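Local coordinates for uncharacterized protein MJ0690 (Methanocaldococcus jannaschii, PDB 3K32), which is of unknown function but is predicted to be a tRNA methyltransferase subunit, with a fold probably related to the nucleotide-binding proteins of the HUP clan, at residues I38-I43 with K92-I97; P44-A49 with H60-L65; P85-V90 with A171-I176. One frame throughout, in Å; residues are numbered along the deposited sequence.

Interaction 1 of 3, residues I38-I43 with K92-I97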
loop_
_atom_site.group_PDB
_atom_site.type_symbol
_atom_site.label_atom_id
_atom_site.label_comp_id
_atom_site.label_asym_id
_atom_site.label_seq_id
_atom_site.Cartn_x
_atom_site.Cartn_y
_atom_site.Cartn_z
ATOM N N ILE B 38 6.245 -20.759 -1.910
ATOM C CA ILE B 38 5.603 -21.921 -2.487
ATOM C C ILE B 38 6.587 -22.745 -3.299
ATOM O O ILE B 38 7.433 -22.193 -4.007
ATOM C CB ILE B 38 4.451 -21.519 -3.424
ATOM C CG1 ILE B 38 3.352 -20.791 -2.647
ATOM C CG2 ILE B 38 3.906 -22.734 -4.180
ATOM C CD1 ILE B 38 3.090 -21.364 -1.275
ATOM N N ASN B 39 6.467 -24.067 -3.178
ATOM C CA ASN B 39 7.101 -25.016 -4.098
ATOM C C ASN B 39 6.098 -26.042 -4.633
ATOM O O ASN B 39 5.195 -26.484 -3.919
ATOM C CB ASN B 39 8.278 -25.741 -3.438
ATOM C CG ASN B 39 9.093 -26.513 -4.438
ATOM O OD1 ASN B 39 9.137 -27.744 -4.412
ATOM N ND2 ASN B 39 9.703 -25.792 -5.376
ATOM N N PHE B 40 6.250 -26.438 -5.890
ATOM C CA PHE B 40 5.273 -27.348 -6.486
ATOM C C PHE B 40 5.877 -28.708 -6.801
ATOM O O PHE B 40 5.270 -29.496 -7.524
ATOM C CB PHE B 40 4.682 -26.764 -7.770
ATOM C CG PHE B 40 3.896 -25.500 -7.577
ATOM C CD1 PHE B 40 4.489 -24.260 -7.788
ATOM C CD2 PHE B 40 2.552 -25.547 -7.222
ATOM C CE1 PHE B 40 3.764 -23.076 -7.633
ATOM C CE2 PHE B 40 1.804 -24.362 -7.072
ATOM C CZ PHE B 40 2.416 -23.125 -7.276
ATOM N N GLY B 41 7.077 -28.965 -6.277
ATOM C CA GLY B 41 7.755 -30.236 -6.468
ATOM C C GLY B 41 8.417 -30.448 -7.824
ATOM O O GLY B 41 8.950 -31.522 -8.091
ATOM N N VAL B 42 8.379 -29.431 -8.681
ATOM C CA VAL B 42 9.029 -29.478 -9.983
ATOM C C VAL B 42 10.543 -29.333 -9.823
ATOM O O VAL B 42 11.290 -30.285 -10.062
ATOM C CB VAL B 42 8.491 -28.375 -10.933
ATOM C CG1 VAL B 42 9.293 -28.337 -12.213
ATOM C CG2 VAL B 42 7.022 -28.609 -11.252
ATOM N N ILE B 43 10.985 -28.138 -9.424
ATOM C CA ILE B 43 12.400 -27.882 -9.121
ATOM C C ILE B 43 12.586 -27.012 -7.862
ATOM O O ILE B 43 11.678 -26.289 -7.445
ATOM C CB ILE B 43 13.167 -27.260 -10.330
ATOM C CG1 ILE B 43 12.557 -25.915 -10.754
ATOM C CG2 ILE B 43 13.195 -28.216 -11.513
ATOM C CD1 ILE B 43 13.303 -25.233 -11.937
ATOM N N LYS B 92 -3.795 -16.517 -6.939
ATOM C CA LYS B 92 -5.122 -16.671 -6.364
ATOM C C LYS B 92 -5.310 -18.043 -5.722
ATOM O O LYS B 92 -5.899 -18.170 -4.651
ATOM C CB LYS B 92 -6.187 -16.470 -7.431
ATOM C CG LYS B 92 -6.399 -15.028 -7.820
ATOM C CD LYS B 92 -7.563 -14.916 -8.786
ATOM C CE LYS B 92 -7.837 -13.473 -9.155
ATOM N NZ LYS B 92 -8.693 -13.380 -10.369
ATOM N N THR B 93 -4.806 -19.071 -6.381
ATOM C CA THR B 93 -4.997 -20.418 -5.907
ATOM C C THR B 93 -4.151 -20.624 -4.666
ATOM O O THR B 93 -4.590 -21.217 -3.673
ATOM C CB THR B 93 -4.612 -21.423 -6.998
ATOM O OG1 THR B 93 -5.412 -21.179 -8.163
ATOM C CG2 THR B 93 -4.817 -22.848 -6.518
ATOM N N VAL B 94 -2.933 -20.115 -4.714
ATOM C CA VAL B 94 -2.109 -20.120 -3.521
ATOM C C VAL B 94 -2.804 -19.408 -2.336
ATOM O O VAL B 94 -2.909 -19.961 -1.242
ATOM C CB VAL B 94 -0.719 -19.553 -3.812
ATOM C CG1 VAL B 94 0.028 -19.278 -2.518
ATOM C CG2 VAL B 94 0.056 -20.525 -4.725
ATOM N N LEU B 95 -3.317 -18.204 -2.549
ATOM C CA LEU B 95 -4.009 -17.511 -1.459
ATOM C C LEU B 95 -5.184 -18.292 -0.820
ATOM O O LEU B 95 -5.283 -18.364 0.411
ATOM C CB LEU B 95 -4.406 -16.089 -1.872
ATOM C CG LEU B 95 -3.214 -15.114 -1.964
ATOM C CD1 LEU B 95 -3.601 -13.773 -2.587
ATOM C CD2 LEU B 95 -2.597 -14.880 -0.613
ATOM N N GLU B 96 -6.051 -18.888 -1.640
ATOM C CA GLU B 96 -7.180 -19.683 -1.121
ATOM C C GLU B 96 -6.707 -20.807 -0.218
ATOM O O GLU B 96 -7.276 -21.038 0.851
ATOM C CB GLU B 96 -8.005 -20.327 -2.239
ATOM C CG GLU B 96 -8.746 -19.375 -3.121
ATOM C CD GLU B 96 -9.890 -18.684 -2.418
ATOM O OE1 GLU B 96 -10.654 -19.359 -1.700
ATOM O OE2 GLU B 96 -10.028 -17.459 -2.600
ATOM N N ILE B 97 -5.685 -21.524 -0.675
ATOM C CA ILE B 97 -5.123 -22.634 0.083
ATOM C C ILE B 97 -4.485 -22.150 1.379
ATOM O O ILE B 97 -4.749 -22.687 2.446
ATOM C CB ILE B 97 -4.073 -23.407 -0.745
ATOM C CG1 ILE B 97 -4.720 -24.041 -1.987
ATOM C CG2 ILE B 97 -3.399 -24.469 0.110
ATOM C CD1 ILE B 97 -3.733 -24.769 -2.893
#
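Strand-to-helix packing in the core of an open parallel alpha/beta domain brings I38 and F40, at the C-terminal end of strand 32-39 and just after it, against V94 of helix 84-98. All three touching residues are buried and the contact is wholly apolar. Its tightest point is I38 CG1 against V94 CG1 at 3.7 Å. V94 CG2 also reaches I38 CG1, at 3.9 Å, so both branches of the valine fork engage one methylene, while I38 CD1 runs on past V94 CG1. The two side chains pass alongside one another, pointing opposite ways. With a first torsion of 168°, V94 CG1 stands anti to the backbone N, which leaves CG2 for F40, whose CZ lies 4.3 Å from it in an oblique approach. I38 CG2 sits 3.4 Å above the F40 ring plane, toward the rim, so isoleucine and phenylalanine pack on each other as well as on the valine.

Beyond the strand the chain closes into an Asx turn. G41 N donates to N39 OD1 at 3.0 Å, from 68° out of the carbonyl plane, and N39 ND2 donates to I43 O at 2.9 Å, close to its own amide plane. E172 OE1 takes the backbone N of F40 and E172 OE2 that of I43, which ties this turn to helix 169-180. L12 of strand 8-12 lies against both I38 and V94, while I69 and V70 of helix 68-80 cover F40. On the helix, K92 and E96 form salt bridges with E122 and R129 of helix 120-130.

Interaction 2 of 3, residues P44-A49 with H60-L65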
loop_
_atom_site.group_PDB
_atom_site.type_symbol
_atom_site.label_atom_id
_atom_site.label_comp_id
_atom_site.label_asym_id
_atom_site.label_seq_id
_atom_site.Cartn_x
_atom_site.Cartn_y
_atom_site.Cartn_z
ATOM N N PRO B 44 13.773 -27.090 -7.245
ATOM C CA PRO B 44 14.031 -26.355 -6.000
ATOM C C PRO B 44 14.288 -24.856 -6.213
ATOM O O PRO B 44 15.241 -24.304 -5.673
ATOM C CB PRO B 44 15.279 -27.049 -5.446
ATOM C CG PRO B 44 15.974 -27.560 -6.658
ATOM C CD PRO B 44 14.879 -28.003 -7.587
ATOM N N SER B 45 13.417 -24.202 -6.971
ATOM C CA SER B 45 13.597 -22.797 -7.296
ATOM C C SER B 45 13.529 -21.857 -6.076
ATOM O O SER B 45 13.718 -20.647 -6.218
ATOM C CB SER B 45 12.585 -22.363 -8.371
ATOM O OG SER B 45 11.248 -22.374 -7.879
ATOM N N TYR B 46 13.277 -22.403 -4.891
ATOM C CA TYR B 46 13.135 -21.571 -3.698
ATOM C C TYR B 46 14.471 -21.224 -3.053
ATOM O O TYR B 46 14.525 -20.469 -2.089
ATOM C CB TYR B 46 12.274 -22.283 -2.664
ATOM C CG TYR B 46 12.808 -23.645 -2.341
ATOM C CD1 TYR B 46 13.740 -23.822 -1.323
ATOM C CD2 TYR B 46 12.413 -24.753 -3.075
ATOM C CE1 TYR B 46 14.245 -25.066 -1.029
ATOM C CE2 TYR B 46 12.914 -26.004 -2.790
ATOM C CZ TYR B 46 13.832 -26.155 -1.768
ATOM O OH TYR B 46 14.326 -27.400 -1.485
ATOM N N LYS B 47 15.553 -21.785 -3.569
ATOM C CA LYS B 47 16.845 -21.586 -2.927
ATOM C C LYS B 47 17.172 -20.093 -2.693
ATOM O O LYS B 47 17.637 -19.713 -1.620
ATOM C CB LYS B 47 17.944 -22.345 -3.688
ATOM C CG LYS B 47 19.052 -21.488 -4.257
ATOM C CD LYS B 47 20.255 -21.455 -3.325
ATOM C CE LYS B 47 20.854 -22.847 -3.121
ATOM N NZ LYS B 47 21.946 -22.854 -2.103
ATOM N N LEU B 48 16.891 -19.250 -3.678
ATOM C CA LEU B 48 17.190 -17.821 -3.574
ATOM C C LEU B 48 16.484 -17.159 -2.376
ATOM O O LEU B 48 17.102 -16.471 -1.557
ATOM C CB LEU B 48 16.809 -17.117 -4.884
ATOM C CG LEU B 48 17.302 -15.687 -5.177
ATOM C CD1 LEU B 48 16.177 -14.659 -5.035
ATOM C CD2 LEU B 48 18.510 -15.306 -4.325
ATOM N N ALA B 49 15.179 -17.373 -2.289
ATOM C CA ALA B 49 14.387 -16.796 -1.224
ATOM C C ALA B 49 14.954 -17.185 0.145
ATOM O O ALA B 49 14.950 -16.379 1.081
ATOM C CB ALA B 49 12.943 -17.231 -1.360
ATOM N N HIS B 60 12.107 -18.604 7.781
ATOM C CA HIS B 60 11.648 -18.981 6.445
ATOM C C HIS B 60 11.214 -20.433 6.367
ATOM O O HIS B 60 11.780 -21.299 7.030
ATOM C CB HIS B 60 12.712 -18.682 5.382
ATOM C CG HIS B 60 12.283 -18.996 3.982
ATOM N ND1 HIS B 60 11.584 -18.103 3.200
ATOM C CD2 HIS B 60 12.487 -20.092 3.208
ATOM C CE1 HIS B 60 11.361 -18.639 2.009
ATOM N NE2 HIS B 60 11.896 -19.847 1.993
ATOM N N LYS B 61 10.209 -20.676 5.536
ATOM C CA LYS B 61 9.616 -21.988 5.370
ATOM C C LYS B 61 9.227 -22.161 3.907
ATOM O O LYS B 61 8.788 -21.210 3.261
ATOM C CB LYS B 61 8.376 -22.089 6.262
ATOM C CG LYS B 61 7.667 -23.430 6.246
ATOM C CD LYS B 61 7.161 -23.767 7.645
ATOM C CE LYS B 61 5.669 -24.018 7.680
ATOM N NZ LYS B 61 4.902 -22.775 7.408
ATOM N N VAL B 62 9.403 -23.360 3.367
ATOM C CA VAL B 62 8.827 -23.632 2.059
ATOM C C VAL B 62 7.620 -24.545 2.169
ATOM O O VAL B 62 7.644 -25.550 2.851
ATOM C CB VAL B 62 9.840 -24.153 0.993
ATOM C CG1 VAL B 62 11.296 -23.916 1.417
ATOM C CG2 VAL B 62 9.564 -25.593 0.631
ATOM N N ILE B 63 6.553 -24.149 1.494
ATOM C CA ILE B 63 5.309 -24.876 1.480
ATOM C C ILE B 63 5.123 -25.562 0.127
ATOM O O ILE B 63 5.129 -24.912 -0.931
ATOM C CB ILE B 63 4.177 -23.895 1.702
ATOM C CG1 ILE B 63 4.334 -23.268 3.081
ATOM C CG2 ILE B 63 2.819 -24.580 1.531
ATOM C CD1 ILE B 63 3.157 -22.492 3.528
ATOM N N THR B 64 4.960 -26.874 0.156
ATOM C CA THR B 64 4.827 -27.636 -1.074
ATOM C C THR B 64 3.355 -27.808 -1.459
ATOM O O THR B 64 2.547 -28.287 -0.663
ATOM C CB THR B 64 5.523 -28.998 -0.938
ATOM O OG1 THR B 64 6.864 -28.785 -0.478
ATOM C CG2 THR B 64 5.553 -29.728 -2.272
ATOM N N LEU B 65 3.014 -27.397 -2.680
ATOM C CA LEU B 65 1.639 -27.492 -3.175
ATOM C C LEU B 65 1.555 -28.470 -4.342
ATOM O O LEU B 65 2.578 -28.852 -4.907
ATOM C CB LEU B 65 1.120 -26.110 -3.581
ATOM C CG LEU B 65 0.345 -25.373 -2.470
ATOM C CD1 LEU B 65 0.819 -25.735 -1.075
ATOM C CD2 LEU B 65 0.362 -23.876 -2.673
#
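Y46 meets V62, and A49 meets H60, inside the beta-alpha-beta unit made of strand 32-39, helix 47-56 and strand 59-64, the contact falling between the start of the helix and the returning strand. The CA atoms pair as Y46 with V62 at 7.5 Å and A49 with H60 at 8.4 Å, so two positions three apart on the helix side match alternate residues of the strand.

The aromatic component is a CH-pi contact. V62 CG1 lies 4.1 Å from the centroid of the Y46 ring, 29° off the normal, and is therefore displaced from the centre. The displacement is toward CD1, which is 3.7 Å from V62 CG1. The two side chains cross at about a right angle. A first torsion of 55° holds Y46 CG between its own backbone N and carbonyl carbon, from where the ring presents a face to the valine.

In the second component the A49 carbonyl group lies over one face of the H60 imidazole, with A49 O 4.3 Å above the ring plane and offset toward the rim. T37, on the neighbouring strand, touches the side chains of A49 and H60, and backbone hydrogen bonds pair K61 and I63 with strand 32-39.

Polar bonds shape the segment entering the helix. P44 to K47 is a type I turn, with K47 N 3.3 Å from P44 O, and the S167 hydroxyl bonds to both S45 O and A49 N. That same P44 O stands 3.9 Å above the plane of the Y46 ring, offset toward its rim, on the face opposite V62.

Interaction 3 of 3, residues P85-V90 with A171-I176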
loop_
_atom_site.group_PDB
_atom_site.type_symbol
_atom_site.label_atom_id
_atom_site.label_comp_id
_atom_site.label_asym_id
_atom_site.label_seq_id
_atom_site.Cartn_x
_atom_site.Cartn_y
_atom_site.Cartn_z
ATOM N N PRO B 85 -2.515 -13.968 -17.134
ATOM C CA PRO B 85 -3.620 -14.818 -16.680
ATOM C C PRO B 85 -3.121 -16.013 -15.877
ATOM O O PRO B 85 -3.731 -16.378 -14.874
ATOM C CB PRO B 85 -4.268 -15.268 -17.989
ATOM C CG PRO B 85 -3.968 -14.139 -18.950
ATOM C CD PRO B 85 -2.591 -13.679 -18.576
ATOM N N ALA B 86 -2.014 -16.604 -16.308
ATOM C CA ALA B 86 -1.437 -17.744 -15.606
ATOM C C ALA B 86 -0.954 -17.369 -14.218
ATOM O O ALA B 86 -1.178 -18.101 -13.260
ATOM C CB ALA B 86 -0.292 -18.365 -16.419
ATOM N N ILE B 87 -0.284 -16.233 -14.107
ATOM C CA ILE B 87 0.205 -15.798 -12.819
ATOM C C ILE B 87 -0.961 -15.499 -11.891
ATOM O O ILE B 87 -0.957 -15.922 -10.735
ATOM C CB ILE B 87 1.122 -14.573 -12.934
ATOM C CG1 ILE B 87 2.333 -14.906 -13.808
ATOM C CG2 ILE B 87 1.592 -14.123 -11.553
ATOM C CD1 ILE B 87 3.197 -16.016 -13.250
ATOM N N GLN B 88 -1.961 -14.774 -12.395
ATOM C CA GLN B 88 -3.163 -14.513 -11.604
ATOM C C GLN B 88 -3.690 -15.826 -11.028
ATOM O O GLN B 88 -3.848 -15.962 -9.802
ATOM C CB GLN B 88 -4.266 -13.850 -12.443
ATOM C CG GLN B 88 -4.314 -12.345 -12.352
ATOM C CD GLN B 88 -4.426 -11.840 -10.916
ATOM O OE1 GLN B 88 -3.427 -11.474 -10.307
ATOM N NE2 GLN B 88 -5.641 -11.827 -10.372
ATOM N N TYR B 89 -3.952 -16.787 -11.919
ATOM C CA TYR B 89 -4.574 -18.033 -11.511
ATOM C C TYR B 89 -3.793 -18.734 -10.395
ATOM O O TYR B 89 -4.390 -19.207 -9.433
ATOM C CB TYR B 89 -4.805 -18.999 -12.695
ATOM C CG TYR B 89 -4.971 -20.415 -12.211
ATOM C CD1 TYR B 89 -6.175 -20.848 -11.657
ATOM C CD2 TYR B 89 -3.905 -21.309 -12.240
ATOM C CE1 TYR B 89 -6.317 -22.144 -11.156
ATOM C CE2 TYR B 89 -4.037 -22.604 -11.746
ATOM C CZ TYR B 89 -5.235 -23.015 -11.210
ATOM O OH TYR B 89 -5.346 -24.302 -10.730
ATOM N N VAL B 90 -2.470 -18.811 -10.533
ATOM C CA VAL B 90 -1.641 -19.491 -9.538
ATOM C C VAL B 90 -1.707 -18.755 -8.197
ATOM O O VAL B 90 -2.033 -19.348 -7.168
ATOM C CB VAL B 90 -0.161 -19.588 -9.976
ATOM C CG1 VAL B 90 0.685 -20.235 -8.879
ATOM C CG2 VAL B 90 -0.026 -20.342 -11.288
ATOM N N ALA B 171 9.942 -19.780 -12.493
ATOM C CA ALA B 171 10.903 -20.853 -12.728
ATOM C C ALA B 171 10.240 -22.216 -12.863
ATOM O O ALA B 171 10.512 -22.951 -13.819
ATOM C CB ALA B 171 11.947 -20.877 -11.635
ATOM N N GLU B 172 9.376 -22.551 -11.903
ATOM C CA GLU B 172 8.711 -23.855 -11.903
ATOM C C GLU B 172 7.767 -23.984 -13.094
ATOM O O GLU B 172 7.587 -25.074 -13.639
ATOM C CB GLU B 172 7.997 -24.161 -10.569
ATOM C CG GLU B 172 8.970 -24.388 -9.401
ATOM C CD GLU B 172 8.412 -25.247 -8.260
ATOM O OE1 GLU B 172 7.604 -24.738 -7.446
ATOM O OE2 GLU B 172 8.816 -26.427 -8.156
ATOM N N ILE B 173 7.178 -22.865 -13.504
ATOM C CA ILE B 173 6.321 -22.873 -14.676
ATOM C C ILE B 173 7.191 -23.034 -15.914
ATOM O O ILE B 173 6.934 -23.879 -16.774
ATOM C CB ILE B 173 5.507 -21.587 -14.770
ATOM C CG1 ILE B 173 4.667 -21.416 -13.498
ATOM C CG2 ILE B 173 4.636 -21.591 -16.033
ATOM C CD1 ILE B 173 3.696 -20.265 -13.544
ATOM N N ARG B 174 8.235 -22.216 -15.976
ATOM C CA ARG B 174 9.195 -22.247 -17.058
ATOM C C ARG B 174 9.653 -23.685 -17.283
ATOM O O ARG B 174 9.712 -24.164 -18.419
ATOM C CB ARG B 174 10.386 -21.355 -16.700
ATOM C CG ARG B 174 10.950 -20.545 -17.855
ATOM C CD ARG B 174 11.762 -19.359 -17.341
ATOM N NE ARG B 174 13.161 -19.418 -17.772
ATOM C CZ ARG B 174 14.002 -18.385 -17.741
ATOM N NH1 ARG B 174 13.591 -17.201 -17.305
ATOM N NH2 ARG B 174 15.257 -18.533 -18.155
ATOM N N HIS B 175 9.953 -24.377 -16.192
ATOM C CA HIS B 175 10.492 -25.720 -16.288
ATOM C C HIS B 175 9.533 -26.690 -16.966
ATOM O O HIS B 175 9.928 -27.465 -17.840
ATOM C CB HIS B 175 10.860 -26.244 -14.914
ATOM C CG HIS B 175 11.837 -27.373 -14.954
ATOM N ND1 HIS B 175 11.450 -28.695 -14.886
ATOM C CD2 HIS B 175 13.182 -27.379 -15.076
ATOM C CE1 HIS B 175 12.518 -29.467 -14.953
ATOM N NE2 HIS B 175 13.584 -28.694 -15.068
ATOM N N ILE B 176 8.273 -26.659 -16.549
ATOM C CA ILE B 176 7.273 -27.532 -17.148
ATOM C C ILE B 176 7.222 -27.265 -18.647
ATOM O O ILE B 176 7.129 -28.193 -19.445
ATOM C CB ILE B 176 5.874 -27.347 -16.507
ATOM C CG1 ILE B 176 5.922 -27.708 -15.020
ATOM C CG2 ILE B 176 4.837 -28.214 -17.209
ATOM C CD1 ILE B 176 4.604 -27.559 -14.309
#
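I173 of helix 169-180 reaches toward I87 and V90 of helix 84-98, and its side chain can be traced outward atom by atom. At CB the facing helix is still distant, with I87 CD1 6.2 Å from I173 CB. One branch, CG2, makes no contact with the 85-90 segment. The other, CG1, closes the gap: I173 CG1 is 5.6 Å from I87 CD1 and 5.3 Å from V90 CG2. Only at the tip is contact made, where I173 CD1 lies 4.3 Å from I87 CD1 and 4.4 Å from V90 CG2. A second torsion of -173° explains the steady gain, because it stretches the chain from CA through CB and CG1 to CD1 and carries the last methyl toward helix 84-98.

The two partners present themselves differently. V90 aims its CB at helix 169-180, whereas I87 relies on the far end of its side chain to meet the isoleucine methyl to methyl. A86 also points its CB across, but at 5.3 Å from I173 CD1 it flanks the contact without touching. With three residues involved and 97 Å² buried, the joint is purely apolar and of modest size; Y89 N bonds to P85 O at 3.0 Å within its own helix.

Helix 68-80 fills in beside it, A73 packing on V90, I77 on A86 and V70 on I176, so three helices share this apolar region. The contact is thus apolar helix-helix packing, between helices well separated in sequence, in a domain whose parallel sheet has the strand order 3-2-1-4-5, consistent with the Rossmann-like folds of the HUP clan.

The three contacts are mutual neighbours: the centres of interactions 1 and 2 lie about 10 Å apart, those of 1 and 3 also about 10 Å, and those of 2 and 3 about 15 Å. Interactions 1 and 2 meet the same parallel sheet through adjacent strands 32-39 and 59-64, where N39 O is 2.7 Å from L65 N. Interactions 1 and 3 share helix 84-98, and 2 and 3 touch directly, S45 CB lying 3.6 Å from A171 CB. Along the sequence interaction 2 is nested within the loop closed by interaction 1, while interaction 3 alternates with 1 and follows 2. E172 ties helix 169-180, late in the sequence, to the turn after strand 32-39.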